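PDB 6XN2: xylosidase from Xanthomonas axonopodis pv. citri, which probably hydrolyses beta-1,4-linked xylo-oligosaccharides, as a family 43 glycoside hydrolase that binds xylose units in its central pocket. Local coordinates for residues A[324-329]-A[336-341]; A[84-89]-A[129-134]; A[146-151]-A[225-230]. One frame throughout, in Å; residues are numbered along the deposited sequence.

Contact 1. Residues A[324-329]-A[336-341]; sequences DSVLSG and SIKMAP
An Asx turn at the end of strand 317-324 meets the start of strand 336-342 here, in one blade of the five-bladed beta-propeller that family 43 enzymes share. Asp-324 and Ser-336 form an antiparallel hydrogen-bonded pair: Ser-336 N reaches Asp-324 O at 3.0 Å, and Asp-324 N returns a longer bond to Ser-336 O at 3.2 Å. Beyond this pair the chain leaves the sheet. Asp-324 OD1 accepts from Val-326 N at 3.1 Å, a nearly straight bond (169°) that arrives from above the carboxylate plane, and a type I turn follows from Val-326 to Gly-329. The other carboxylate oxygen, OD2, takes Lys-338 NZ on its syn side, somewhat out of the carboxylate plane, at 2.6 Å, a short salt bridge. Lys-338 gets there because its chain runs extended beyond CG and passes obliquely across the aspartate, with CE lying 3.4 Å from Asp-324 OD1. Tyr-356 OH gives OD2 a second partner. A water donates to Asp-324 OD1 at 2.8 Å, accepts from Leu-327 N and is hydrogen-bonded to Ser-336 OG at 2.6 Å, so it joins turn and strand. Leu-327 CD2 rests 3.8 Å from Ser-336 CB, while its side chain also touches Tyr-47 of strand 47-56. Both carboxylate oxygens are thus engaged, one by the turn and a water, the other by an ammonium and a phenol; this buried, charged setting would be expected to favour the ionised aspartate and to fix the rotation of its carboxylate.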
ATOM      1  N   ASP A 324      10.215  -3.769   6.713  1.00 26.51           N
ATOM      2  CA  ASP A 324      10.363  -5.051   7.391  1.00 26.54           C
ATOM      3  C   ASP A 324      10.466  -4.843   8.895  1.00 31.56           C
ATOM      4  O   ASP A 324      10.340  -3.718   9.391  1.00 27.93           O
ATOM      5  CB  ASP A 324      11.567  -5.845   6.852  1.00 28.55           C
ATOM      6  CG  ASP A 324      12.929  -5.206   7.160  1.00 30.56           C
ATOM      7  OD1 ASP A 324      13.077  -4.417   8.117  1.00 29.25           O
ATOM      8  OD2 ASP A 324      13.883  -5.540   6.428  1.00 28.00           O
ATOM      9  N   SER A 325      10.704  -5.929   9.615  1.00 25.74           N
ATOM     10  CA  SER A 325      10.686  -5.886  11.068  1.00 29.96           C
ATOM     11  C   SER A 325      12.065  -6.100  11.682  1.00 32.72           C
ATOM     12  O   SER A 325      12.172  -6.530  12.827  1.00 32.53           O
ATOM     13  CB  SER A 325       9.709  -6.938  11.601  1.00 33.41           C
ATOM     14  OG  SER A 325       8.373  -6.608  11.264  1.00 30.45           O
ATOM     15  N   VAL A 326      13.118  -5.799  10.928  1.00 31.96           N
ATOM     16  CA  VAL A 326      14.472  -6.081  11.397  1.00 33.83           C
ATOM     17  C   VAL A 326      14.843  -5.166  12.561  1.00 33.74           C
ATOM     18  O   VAL A 326      15.365  -5.629  13.568  1.00 34.44           O
ATOM     19  CB  VAL A 326      15.510  -5.943  10.258  1.00 32.27           C
ATOM     20  CG1 VAL A 326      16.928  -5.980  10.815  1.00 35.35           C
ATOM     21  CG2 VAL A 326      15.313  -7.056   9.234  1.00 26.61           C
ATOM     22  N   LEU A 327      14.538  -3.879  12.427  1.00 30.88           N
ATOM     23  CA  LEU A 327      14.844  -2.888  13.459  1.00 34.29           C
ATOM     24  C   LEU A 327      14.294  -3.286  14.827  1.00 34.81           C
ATOM     25  O   LEU A 327      14.954  -3.105  15.852  1.00 37.50           O
ATOM     26  CB  LEU A 327      14.288  -1.520  13.053  1.00 31.79           C
ATOM     27  CG  LEU A 327      14.413  -0.362  14.044  1.00 34.24           C
ATOM     28  CD1 LEU A 327      15.871  -0.019  14.344  1.00 35.19           C
ATOM     29  CD2 LEU A 327      13.686   0.858  13.496  1.00 33.94           C
ATOM     30  N   SER A 328      13.091  -3.853  14.830  1.00 31.87           N
ATOM     31  CA  SER A 328      12.417  -4.256  16.060  1.00 31.52           C
ATOM     32  C   SER A 328      12.843  -5.637  16.544  1.00 34.20           C
ATOM     33  O   SER A 328      12.321  -6.134  17.546  1.00 34.70           O
ATOM     34  CB  SER A 328      10.906  -4.246  15.853  1.00 29.45           C
ATOM     35  OG  SER A 328      10.522  -5.303  14.991  1.00 29.37           O
ATOM     36  N   GLY A 329      13.770  -6.265  15.825  1.00 32.73           N
ATOM     37  CA  GLY A 329      14.197  -7.616  16.152  1.00 35.19           C
ATOM     38  C   GLY A 329      13.233  -8.701  15.696  1.00 38.87           C
ATOM     39  O   GLY A 329      13.114  -9.747  16.338  1.00 35.97           O
ATOM     40  N   SER A 336       9.756  -0.873  10.140  1.00 25.90           N
ATOM     41  CA  SER A 336      10.468   0.313   9.678  1.00 29.86           C
ATOM     42  C   SER A 336      10.467   0.308   8.156  1.00 27.79           C
ATOM     43  O   SER A 336      10.689  -0.734   7.537  1.00 25.89           O
ATOM     44  CB  SER A 336      11.908   0.349  10.207  1.00 31.12           C
ATOM     45  OG  SER A 336      12.738  -0.484   9.412  1.00 35.32           O
ATOM     46  N   ILE A 337      10.233   1.464   7.546  1.00 26.87           N
ATOM     47  CA  ILE A 337      10.205   1.511   6.093  1.00 29.64           C
ATOM     48  C   ILE A 337      11.606   1.627   5.499  1.00 30.08           C
ATOM     49  O   ILE A 337      12.548   2.084   6.150  1.00 30.73           O
ATOM     50  CB  ILE A 337       9.324   2.660   5.569  1.00 27.95           C
ATOM     51  CG1 ILE A 337       9.951   4.024   5.876  1.00 30.35           C
ATOM     52  CG2 ILE A 337       7.892   2.506   6.111  1.00 25.27           C
ATOM     53  CD1 ILE A 337       9.389   5.159   5.030  1.00 29.29           C
ATOM     54  N   LYS A 338      11.727   1.176   4.256  1.00 27.47           N
ATOM     55  CA  LYS A 338      12.995   1.101   3.556  1.00 30.51           C
ATOM     56  C   LYS A 338      12.788   1.479   2.097  1.00 28.71           C
ATOM     57  O   LYS A 338      11.654   1.504   1.612  1.00 30.88           O
ATOM     58  CB  LYS A 338      13.570  -0.313   3.653  1.00 27.41           C
ATOM     59  CG  LYS A 338      13.871  -0.782   5.063  1.00 28.49           C
ATOM     60  CD  LYS A 338      14.419  -2.208   5.047  1.00 28.65           C
ATOM     61  CE  LYS A 338      15.249  -2.498   6.286  1.00 28.31           C
ATOM     62  NZ  LYS A 338      15.877  -3.851   6.202  1.00 28.02           N
ATOM     63  N   MET A 339      13.850   1.722   1.370  1.00 28.71           N
ATOM     64  CA  MET A 339      13.763   1.967  -0.060  1.00 30.12           C
ATOM     65  C   MET A 339      14.897   1.289  -0.791  1.00 31.63           C
ATOM     66  O   MET A 339      15.902   1.063  -0.226  1.00 29.17           O
ATOM     67  CB  MET A 339      13.748   3.443  -0.407  1.00 29.84           C
ATOM     68  CG  MET A 339      15.038   4.148  -0.167  1.00 35.84           C
ATOM     69  SD  MET A 339      14.864   5.930  -0.228  1.00 39.80           S
ATOM     70  CE  MET A 339      14.419   6.130  -1.906  1.00 30.98           C
ATOM     71  N   ALA A 340      14.681   0.988  -2.056  1.00 27.18           N
ATOM     72  CA  ALA A 340      15.649   0.359  -2.924  1.00 30.89           C
ATOM     73  C   ALA A 340      15.424   0.717  -4.386  1.00 34.06           C
ATOM     74  O   ALA A 340      14.338   0.882  -4.808  1.00 34.32           O
ATOM     75  CB  ALA A 340      15.611  -1.131  -2.754  1.00 28.98           C
ATOM     76  N   PRO A 341      16.531   0.828  -5.160  1.00 36.13           N
ATOM     77  CA  PRO A 341      16.357   1.163  -6.571  1.00 34.60           C
ATOM     78  C   PRO A 341      15.662   0.065  -7.359  1.00 34.91           C
ATOM     79  O   PRO A 341      16.009  -1.064  -7.228  1.00 34.07           O
ATOM     80  CB  PRO A 341      17.770   1.328  -7.054  1.00 36.25           C
ATOM     81  CG  PRO A 341      18.600   0.605  -6.068  1.00 35.34           C
ATOM     82  CD  PRO A 341      17.933   0.712  -4.775  1.00 33.33           C
TER
HETATM   83  O   HOH W   1      14.137  -2.607   9.946  1.00 32.98           O

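Contact 2. Residues A[84-89]-A[129-134]; sequences ADYHVL and TYLYFP
Tyr-86 points from strand 85-91 toward Leu-131 and Phe-133 of strand 128-136, and its ring carries nearly all of the contact. From CB, the first torsion (chi1 -63°) sets CG beside the backbone N and anti to the carbonyl carbon, directing the ring at the facing strand. CD2 comes first, 4.1 Å from Leu-131 CD2, where the two side chains pass at a slant. Further out, CE2 packs 3.4 Å from Phe-133 CB, and CZ follows at 3.6 Å from the same carbon. The end of Phe-133 leads away from strand 85-91, and the two rings lie obliquely, with centroids 6.0 Å apart and planes at 61°. At the tip, OH lies 3.3 Å from Phe-133 CB and 3.9 Å from Pro-134 CD; its hydrogen bond goes to Trp-118 O, in the loop before strand 121-125. The strand axes remain 10.2 Å apart, so side chains bridge two adjoining propeller blades whose backbones do not pair. Pro-134 packs on Trp-118, which lines the xylose pocket. The buried tyrosine thus makes apolar contacts along its ring, while its hydroxyl is satisfied by the backbone carbonyl of a pocket residue.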
ATOM      1  N   ALA A  84      -2.589   4.993  15.649  1.00 34.83           N
ATOM      2  CA  ALA A  84      -3.563   6.048  15.924  1.00 31.15           C
ATOM      3  C   ALA A  84      -3.293   7.336  15.161  1.00 31.57           C
ATOM      4  O   ALA A  84      -4.096   8.263  15.212  1.00 31.75           O
ATOM      5  CB  ALA A  84      -3.604   6.341  17.420  1.00 33.75           C
ATOM      6  N   ASP A  85      -2.157   7.403  14.492  1.00 31.17           N
ATOM      7  CA  ASP A  85      -1.770   8.694  13.880  1.00 31.60           C
ATOM      8  C   ASP A  85      -0.868   8.497  12.666  1.00 32.67           C
ATOM      9  O   ASP A  85      -0.397   7.410  12.452  1.00 29.64           O
ATOM     10  CB  ASP A  85      -1.031   9.529  14.920  1.00 31.31           C
ATOM     11  CG  ASP A  85       0.361   9.009  15.216  1.00 35.98           C
ATOM     12  OD1 ASP A  85       1.252   9.412  14.538  1.00 31.71           O
ATOM     13  OD2 ASP A  85       0.504   8.200  16.107  1.00 35.26           O
ATOM     14  N   TYR A  86      -0.647   9.576  11.928  1.00 29.69           N
ATOM     15  CA  TYR A  86       0.189   9.544  10.783  1.00 28.82           C
ATOM     16  C   TYR A  86       1.205  10.656  10.786  1.00 31.35           C
ATOM     17  O   TYR A  86       0.931  11.739  11.172  1.00 30.03           O
ATOM     18  CB  TYR A  86      -0.634   9.691   9.505  1.00 28.06           C
ATOM     19  CG  TYR A  86      -1.609   8.589   9.254  1.00 28.93           C
ATOM     20  CD1 TYR A  86      -1.197   7.302   9.143  1.00 30.10           C
ATOM     21  CD2 TYR A  86      -2.928   8.844   9.122  1.00 27.06           C
ATOM     22  CE1 TYR A  86      -2.076   6.298   8.928  1.00 29.62           C
ATOM     23  CE2 TYR A  86      -3.822   7.842   8.902  1.00 29.27           C
ATOM     24  CZ  TYR A  86      -3.386   6.566   8.810  1.00 29.24           C
ATOM     25  OH  TYR A  86      -4.267   5.560   8.611  1.00 31.01           O
ATOM     26  N   HIS A  87       2.394  10.298  10.349  1.00 28.55           N
ATOM     27  CA  HIS A  87       3.436  11.313  10.122  1.00 32.01           C
ATOM     28  C   HIS A  87       3.661  11.439   8.622  1.00 30.25           C
ATOM     29  O   HIS A  87       3.211  10.606   7.884  1.00 31.38           O
ATOM     30  CB  HIS A  87       4.757  10.907  10.758  1.00 31.10           C
ATOM     31  CG  HIS A  87       4.795  11.064  12.228  1.00 31.09           C
ATOM     32  ND1 HIS A  87       5.764  11.769  12.858  1.00 35.15           N
ATOM     33  CD2 HIS A  87       3.999  10.592  13.187  1.00 32.56           C
ATOM     34  CE1 HIS A  87       5.556  11.728  14.139  1.00 34.94           C
ATOM     35  NE2 HIS A  87       4.495  11.025  14.358  1.00 31.80           N
ATOM     36  N   VAL A  88       4.350  12.486   8.224  1.00 29.98           N
ATOM     37  CA  VAL A  88       4.758  12.631   6.850  1.00 29.01           C
ATOM     38  C   VAL A  88       6.277  12.734   6.793  1.00 30.65           C
ATOM     39  O   VAL A  88       6.838  13.425   7.541  1.00 32.13           O
ATOM     40  CB  VAL A  88       4.106  13.825   6.163  1.00 31.89           C
ATOM     41  CG1 VAL A  88       4.596  13.961   4.755  1.00 30.41           C
ATOM     42  CG2 VAL A  88       2.618  13.657   6.160  1.00 31.52           C
ATOM     43  N   LEU A  89       6.919  11.993   5.919  1.00 30.91           N
ATOM     44  CA  LEU A  89       8.368  12.044   5.778  1.00 30.05           C
ATOM     45  C   LEU A  89       8.737  12.659   4.434  1.00 31.01           C
ATOM     46  O   LEU A  89       7.954  12.608   3.491  1.00 30.12           O
ATOM     47  CB  LEU A  89       8.973  10.641   5.910  1.00 27.48           C
ATOM     48  CG  LEU A  89       8.469   9.802   7.087  1.00 27.09           C
ATOM     49  CD1 LEU A  89       9.018   8.368   7.033  1.00 29.74           C
ATOM     50  CD2 LEU A  89       8.820  10.449   8.412  1.00 30.99           C
ATOM     51  N   THR A 129      -3.778  18.873  -0.911  1.00 27.19           N
ATOM     52  CA  THR A 129      -3.214  17.559  -0.726  1.00 25.98           C
ATOM     53  C   THR A 129      -4.236  16.781   0.073  1.00 27.76           C
ATOM     54  O   THR A 129      -4.763  17.263   1.022  1.00 27.66           O
ATOM     55  CB  THR A 129      -1.878  17.557   0.027  1.00 27.90           C
ATOM     56  OG1 THR A 129      -0.953  18.388  -0.631  1.00 26.78           O
ATOM     57  CG2 THR A 129      -1.304  16.171   0.103  1.00 24.62           C
ATOM     58  N   TYR A 130      -4.517  15.575  -0.356  1.00 23.15           N
ATOM     59  CA  TYR A 130      -5.475  14.743   0.306  1.00 28.48           C
ATOM     60  C   TYR A 130      -4.817  13.532   0.911  1.00 28.24           C
ATOM     61  O   TYR A 130      -4.075  12.917   0.274  1.00 26.92           O
ATOM     62  CB  TYR A 130      -6.559  14.312  -0.667  1.00 26.03           C
ATOM     63  CG  TYR A 130      -7.270  15.465  -1.303  1.00 26.18           C
ATOM     64  CD1 TYR A 130      -6.792  16.044  -2.425  1.00 27.39           C
ATOM     65  CD2 TYR A 130      -8.395  15.976  -0.766  1.00 29.61           C
ATOM     66  CE1 TYR A 130      -7.427  17.110  -3.006  1.00 28.49           C
ATOM     67  CE2 TYR A 130      -9.034  17.042  -1.336  1.00 27.64           C
ATOM     68  CZ  TYR A 130      -8.542  17.600  -2.453  1.00 27.44           C
ATOM     69  OH  TYR A 130      -9.150  18.641  -3.022  1.00 28.63           O
ATOM     70  N   LEU A 131      -5.117  13.228   2.161  1.00 26.42           N
ATOM     71  CA  LEU A 131      -4.583  12.067   2.833  1.00 27.05           C
ATOM     72  C   LEU A 131      -5.660  11.018   2.946  1.00 27.41           C
ATOM     73  O   LEU A 131      -6.602  11.218   3.601  1.00 28.65           O
ATOM     74  CB  LEU A 131      -4.021  12.424   4.203  1.00 27.65           C
ATOM     75  CG  LEU A 131      -3.327  11.338   5.017  1.00 25.94           C
ATOM     76  CD1 LEU A 131      -2.163  10.771   4.274  1.00 28.93           C
ATOM     77  CD2 LEU A 131      -2.840  11.858   6.331  1.00 31.05           C
ATOM     78  N   TYR A 132      -5.509   9.921   2.234  1.00 26.18           N
ATOM     79  CA  TYR A 132      -6.471   8.823   2.267  1.00 22.75           C
ATOM     80  C   TYR A 132      -6.019   7.777   3.271  1.00 26.62           C
ATOM     81  O   TYR A 132      -4.860   7.381   3.263  1.00 25.90           O
ATOM     82  CB  TYR A 132      -6.622   8.191   0.879  1.00 23.15           C
ATOM     83  CG  TYR A 132      -7.101   9.168  -0.148  1.00 25.82           C
ATOM     84  CD1 TYR A 132      -6.213  10.039  -0.771  1.00 29.44           C
ATOM     85  CD2 TYR A 132      -8.447   9.239  -0.487  1.00 24.07           C
ATOM     86  CE1 TYR A 132      -6.656  10.954  -1.707  1.00 26.62           C
ATOM     87  CE2 TYR A 132      -8.901  10.150  -1.421  1.00 24.10           C
ATOM     88  CZ  TYR A 132      -8.003  11.003  -2.027  1.00 26.93           C
ATOM     89  OH  TYR A 132      -8.448  11.907  -2.956  1.00 28.98           O
ATOM     90  N   PHE A 133      -6.926   7.329   4.133  1.00 28.81           N
ATOM     91  CA  PHE A 133      -6.544   6.389   5.185  1.00 24.90           C
ATOM     92  C   PHE A 133      -7.664   5.424   5.550  1.00 28.26           C
ATOM     93  O   PHE A 133      -8.839   5.801   5.566  1.00 26.05           O
ATOM     94  CB  PHE A 133      -6.096   7.155   6.438  1.00 25.50           C
ATOM     95  CG  PHE A 133      -7.192   7.970   7.071  1.00 28.67           C
ATOM     96  CD1 PHE A 133      -7.513   9.222   6.575  1.00 29.15           C
ATOM     97  CD2 PHE A 133      -7.895   7.486   8.162  1.00 27.05           C
ATOM     98  CE1 PHE A 133      -8.523   9.976   7.147  1.00 27.78           C
ATOM     99  CE2 PHE A 133      -8.916   8.238   8.736  1.00 25.24           C
ATOM    100  CZ  PHE A 133      -9.219   9.480   8.235  1.00 27.17           C
ATOM    101  N   PRO A 134      -7.302   4.168   5.849  1.00 26.49           N
ATOM    102  CA  PRO A 134      -8.267   3.206   6.371  1.00 25.20           C
ATOM    103  C   PRO A 134      -8.307   3.260   7.897  1.00 25.13           C
ATOM    104  O   PRO A 134      -7.264   3.337   8.563  1.00 27.70           O
ATOM    105  CB  PRO A 134      -7.718   1.870   5.875  1.00 29.01           C
ATOM    106  CG  PRO A 134      -6.216   2.074   5.907  1.00 27.68           C
ATOM    107  CD  PRO A 134      -5.969   3.562   5.671  1.00 25.97           C
TER

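Contact 3. Residues A[146-151]-A[225-230]; sequences VAVGDR and RMIDLA
Val-146 CG1 presses against the branch point of Ile-227, 3.6 Å from both its CB and its CG2, and this is the close part of the contact. The valine methyl sits between its own backbone N and carbonyl carbon (chi1 66°), a placement that turns it to the loop 225-230, and the two side chains cross at about a right angle. Val-148, two residues along the same face of the strand, makes a looser touch: its CG2 lies 4.1 Å from Ile-227 CG2. The isoleucine methyl therefore meets both valines. Strand 142-149 belongs to the four-stranded antiparallel sheet of one propeller blade, whereas loop 225-230 links strands 218-221 and 234-239 of the next sheet, so the contact closes the seam between neighbouring blades near the outside of the propeller. Tyr-130 of the adjacent strand 128-136 touches Val-146, Val-148 and Met-226, continuing the apolar patch. Toward solvent the character changes. Ile-227 sends CD1 away from the valines and over one face of the Arg-225 guanidinium, 3.9 Å above its plane and offset toward the rim. That guanidinium, on an exposed residue, forms a salt bridge within the loop, Arg-225 NH1 to Asp-228 OD2 at 2.9 Å, although as a hydrogen bond it is weak, bent to 122°. The far end of strand 142-149 continues into the exposed residues Asp-150 and Arg-151, which form salt bridges with Lys-128 and Glu-153 respectively.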
ATOM      1  N   VAL A 146     -10.868  10.397   4.226  1.00 27.70           N
ATOM      2  CA  VAL A 146      -9.890  11.290   3.626  1.00 26.75           C
ATOM      3  C   VAL A 146      -9.748  12.545   4.497  1.00 27.18           C
ATOM      4  O   VAL A 146     -10.675  12.931   5.220  1.00 26.00           O
ATOM      5  CB  VAL A 146     -10.268  11.645   2.153  1.00 25.83           C
ATOM      6  CG1 VAL A 146     -11.551  12.466   2.100  1.00 27.02           C
ATOM      7  CG2 VAL A 146      -9.122  12.369   1.442  1.00 24.78           C
ATOM      8  N   ALA A 147      -8.567  13.152   4.447  1.00 25.75           N
ATOM      9  CA  ALA A 147      -8.283  14.388   5.163  1.00 26.77           C
ATOM     10  C   ALA A 147      -7.629  15.386   4.211  1.00 26.10           C
ATOM     11  O   ALA A 147      -6.857  15.000   3.333  1.00 28.01           O
ATOM     12  CB  ALA A 147      -7.395  14.111   6.358  1.00 28.29           C
ATOM     13  N   VAL A 148      -7.950  16.664   4.369  1.00 26.64           N
ATOM     14  CA  VAL A 148      -7.515  17.671   3.407  1.00 29.03           C
ATOM     15  C   VAL A 148      -6.542  18.683   4.026  1.00 27.23           C
ATOM     16  O   VAL A 148      -6.710  19.103   5.173  1.00 28.78           O
ATOM     17  CB  VAL A 148      -8.729  18.415   2.810  1.00 28.38           C
ATOM     18  CG1 VAL A 148      -8.329  19.189   1.560  1.00 25.80           C
ATOM     19  CG2 VAL A 148      -9.841  17.418   2.482  1.00 27.47           C
ATOM     20  N   GLY A 149      -5.565  19.077   3.246  1.00 25.93           N
ATOM     21  CA  GLY A 149      -4.580  20.049   3.629  1.00 27.45           C
ATOM     22  C   GLY A 149      -4.192  20.940   2.480  1.00 31.93           C
ATOM     23  O   GLY A 149      -4.505  20.678   1.367  1.00 25.52           O
ATOM     24  N   ASP A 150      -3.495  22.015   2.796  1.00 30.59           N
ATOM     25  CA  ASP A 150      -3.062  22.953   1.800  1.00 31.96           C
ATOM     26  C   ASP A 150      -1.599  22.778   1.426  1.00 33.36           C
ATOM     27  O   ASP A 150      -1.089  23.470   0.595  1.00 34.03           O
ATOM     28  CB  ASP A 150      -3.331  24.373   2.263  1.00 32.64           C
ATOM     29  CG  ASP A 150      -4.771  24.728   2.190  1.00 30.58           C
ATOM     30  OD1 ASP A 150      -5.363  24.563   1.154  1.00 29.29           O
ATOM     31  OD2 ASP A 150      -5.289  25.176   3.174  1.00 30.77           O
ATOM     32  N   ARG A 151      -0.951  21.836   2.083  1.00 31.55           N
ATOM     33  CA  ARG A 151       0.425  21.504   1.863  1.00 33.83           C
ATOM     34  C   ARG A 151       0.559  20.011   2.006  1.00 31.21           C
ATOM     35  O   ARG A 151      -0.149  19.412   2.738  1.00 29.54           O
ATOM     36  CB  ARG A 151       1.323  22.159   2.917  1.00 36.74           C
ATOM     37  CG  ARG A 151       1.420  23.655   2.844  1.00 42.78           C
ATOM     38  CD  ARG A 151       2.346  24.223   3.905  1.00 60.14           C
ATOM     39  NE  ARG A 151       1.815  24.121   5.265  1.00 73.74           N
ATOM     40  CZ  ARG A 151       2.539  23.863   6.352  1.00 79.65           C
ATOM     41  NH1 ARG A 151       3.842  23.695   6.260  1.00 80.51           N
ATOM     42  NH2 ARG A 151       1.958  23.779   7.536  1.00 80.69           N
ATOM     43  N   ARG A 225     -13.596  16.649  -6.849  1.00 29.65           N
ATOM     44  CA  ARG A 225     -13.479  17.185  -5.475  1.00 33.02           C
ATOM     45  C   ARG A 225     -12.605  16.296  -4.572  1.00 29.15           C
ATOM     46  O   ARG A 225     -12.386  16.709  -3.477  1.00 30.40           O
ATOM     47  CB  ARG A 225     -14.866  17.373  -4.876  1.00 31.83           C
ATOM     48  CG  ARG A 225     -15.503  16.082  -4.412  1.00 33.08           C
ATOM     49  CD  ARG A 225     -16.948  16.302  -4.051  1.00 37.54           C
ATOM     50  NE  ARG A 225     -17.125  17.351  -3.079  1.00 41.22           N
ATOM     51  CZ  ARG A 225     -18.158  17.462  -2.279  1.00 41.56           C
ATOM     52  NH1 ARG A 225     -19.108  16.555  -2.302  1.00 45.16           N
ATOM     53  NH2 ARG A 225     -18.234  18.467  -1.443  1.00 39.09           N
ATOM     54  N   MET A 226     -12.243  15.090  -5.018  1.00 29.50           N
ATOM     55  CA  MET A 226     -11.319  14.169  -4.399  1.00 27.50           C
ATOM     56  C   MET A 226     -11.719  13.488  -3.147  1.00 31.86           C
ATOM     57  O   MET A 226     -11.097  12.558  -2.753  1.00 29.74           O
ATOM     58  CB  MET A 226      -9.942  14.798  -4.219  1.00 27.24           C
ATOM     59  CG  MET A 226      -9.321  15.292  -5.487  1.00 30.49           C
ATOM     60  SD  MET A 226      -8.739  13.941  -6.476  1.00 31.07           S
ATOM     61  CE  MET A 226      -7.222  13.615  -5.610  1.00 26.99           C
ATOM     62  N   ILE A 227     -12.774  13.946  -2.530  1.00 29.65           N
ATOM     63  CA  ILE A 227     -13.169  13.335  -1.263  1.00 27.04           C
ATOM     64  C   ILE A 227     -14.361  12.385  -1.446  1.00 28.66           C
ATOM     65  O   ILE A 227     -14.840  11.782  -0.483  1.00 28.98           O
ATOM     66  CB  ILE A 227     -13.509  14.405  -0.213  1.00 30.43           C
ATOM     67  CG1 ILE A 227     -14.734  15.206  -0.651  1.00 33.01           C
ATOM     68  CG2 ILE A 227     -12.317  15.326   0.019  1.00 30.62           C
ATOM     69  CD1 ILE A 227     -15.146  16.240   0.354  1.00 34.59           C
ATOM     70  N   ASP A 228     -14.756  12.204  -2.691  1.00 28.79           N
ATOM     71  CA  ASP A 228     -15.852  11.271  -3.016  1.00 28.83           C
ATOM     72  C   ASP A 228     -15.471  10.461  -4.246  1.00 28.18           C
ATOM     73  O   ASP A 228     -14.728  10.941  -5.038  1.00 27.37           O
ATOM     74  CB  ASP A 228     -17.139  12.014  -3.351  1.00 28.69           C
ATOM     75  CG  ASP A 228     -17.744  12.735  -2.178  1.00 35.89           C
ATOM     76  OD1 ASP A 228     -17.842  12.158  -1.137  1.00 38.35           O
ATOM     77  OD2 ASP A 228     -18.129  13.853  -2.352  1.00 46.49           O
ATOM     78  N   LEU A 229     -16.008   9.262  -4.366  1.00 26.86           N
ATOM     79  CA  LEU A 229     -15.798   8.491  -5.550  1.00 23.97           C
ATOM     80  C   LEU A 229     -16.682   9.054  -6.633  1.00 30.34           C
ATOM     81  O   LEU A 229     -17.703   9.581  -6.364  1.00 28.02           O
ATOM     82  CB  LEU A 229     -16.198   7.044  -5.347  1.00 28.64           C
ATOM     83  CG  LEU A 229     -15.694   6.330  -4.128  1.00 27.93           C
ATOM     84  CD1 LEU A 229     -16.125   4.897  -4.218  1.00 25.80           C
ATOM     85  CD2 LEU A 229     -14.208   6.432  -4.082  1.00 25.77           C
ATOM     86  N   ALA A 230     -16.283   8.908  -7.868  1.00 29.76           N
ATOM     87  CA  ALA A 230     -17.117   9.377  -8.961  1.00 30.60           C
ATOM     88  C   ALA A 230     -18.021   8.285  -9.475  1.00 33.51           C
ATOM     89  O   ALA A 230     -18.842   8.526 -10.307  1.00 27.57           O
ATOM     90  CB  ALA A 230     -16.284   9.903 -10.076  1.00 29.69           C
TER

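In the fold
Along the chain contact 2 comes first, then contact 3, then contact 1. Contacts 2 and 3 are close neighbours, with centres 12 Å apart: strands 128-136 and 142-149 are adjacent in one antiparallel sheet, joined by a backbone hydrogen bond between Leu-131 N and Ala-147 O, and Tyr-132 OH is hydrogen-bonded to Met-226 O of the loop. Contact 1 lies in another sheet, its centre 19 Å from that of contact 2, yet Ile-337 CD1 packs 3.8 Å from Leu-89 CD1. Contacts 1 and 3 stand 30 Å apart between centres, on opposite sides of the chain's centre. Together they sample successive blades and two of their seams in a propeller surrounding the xylose site.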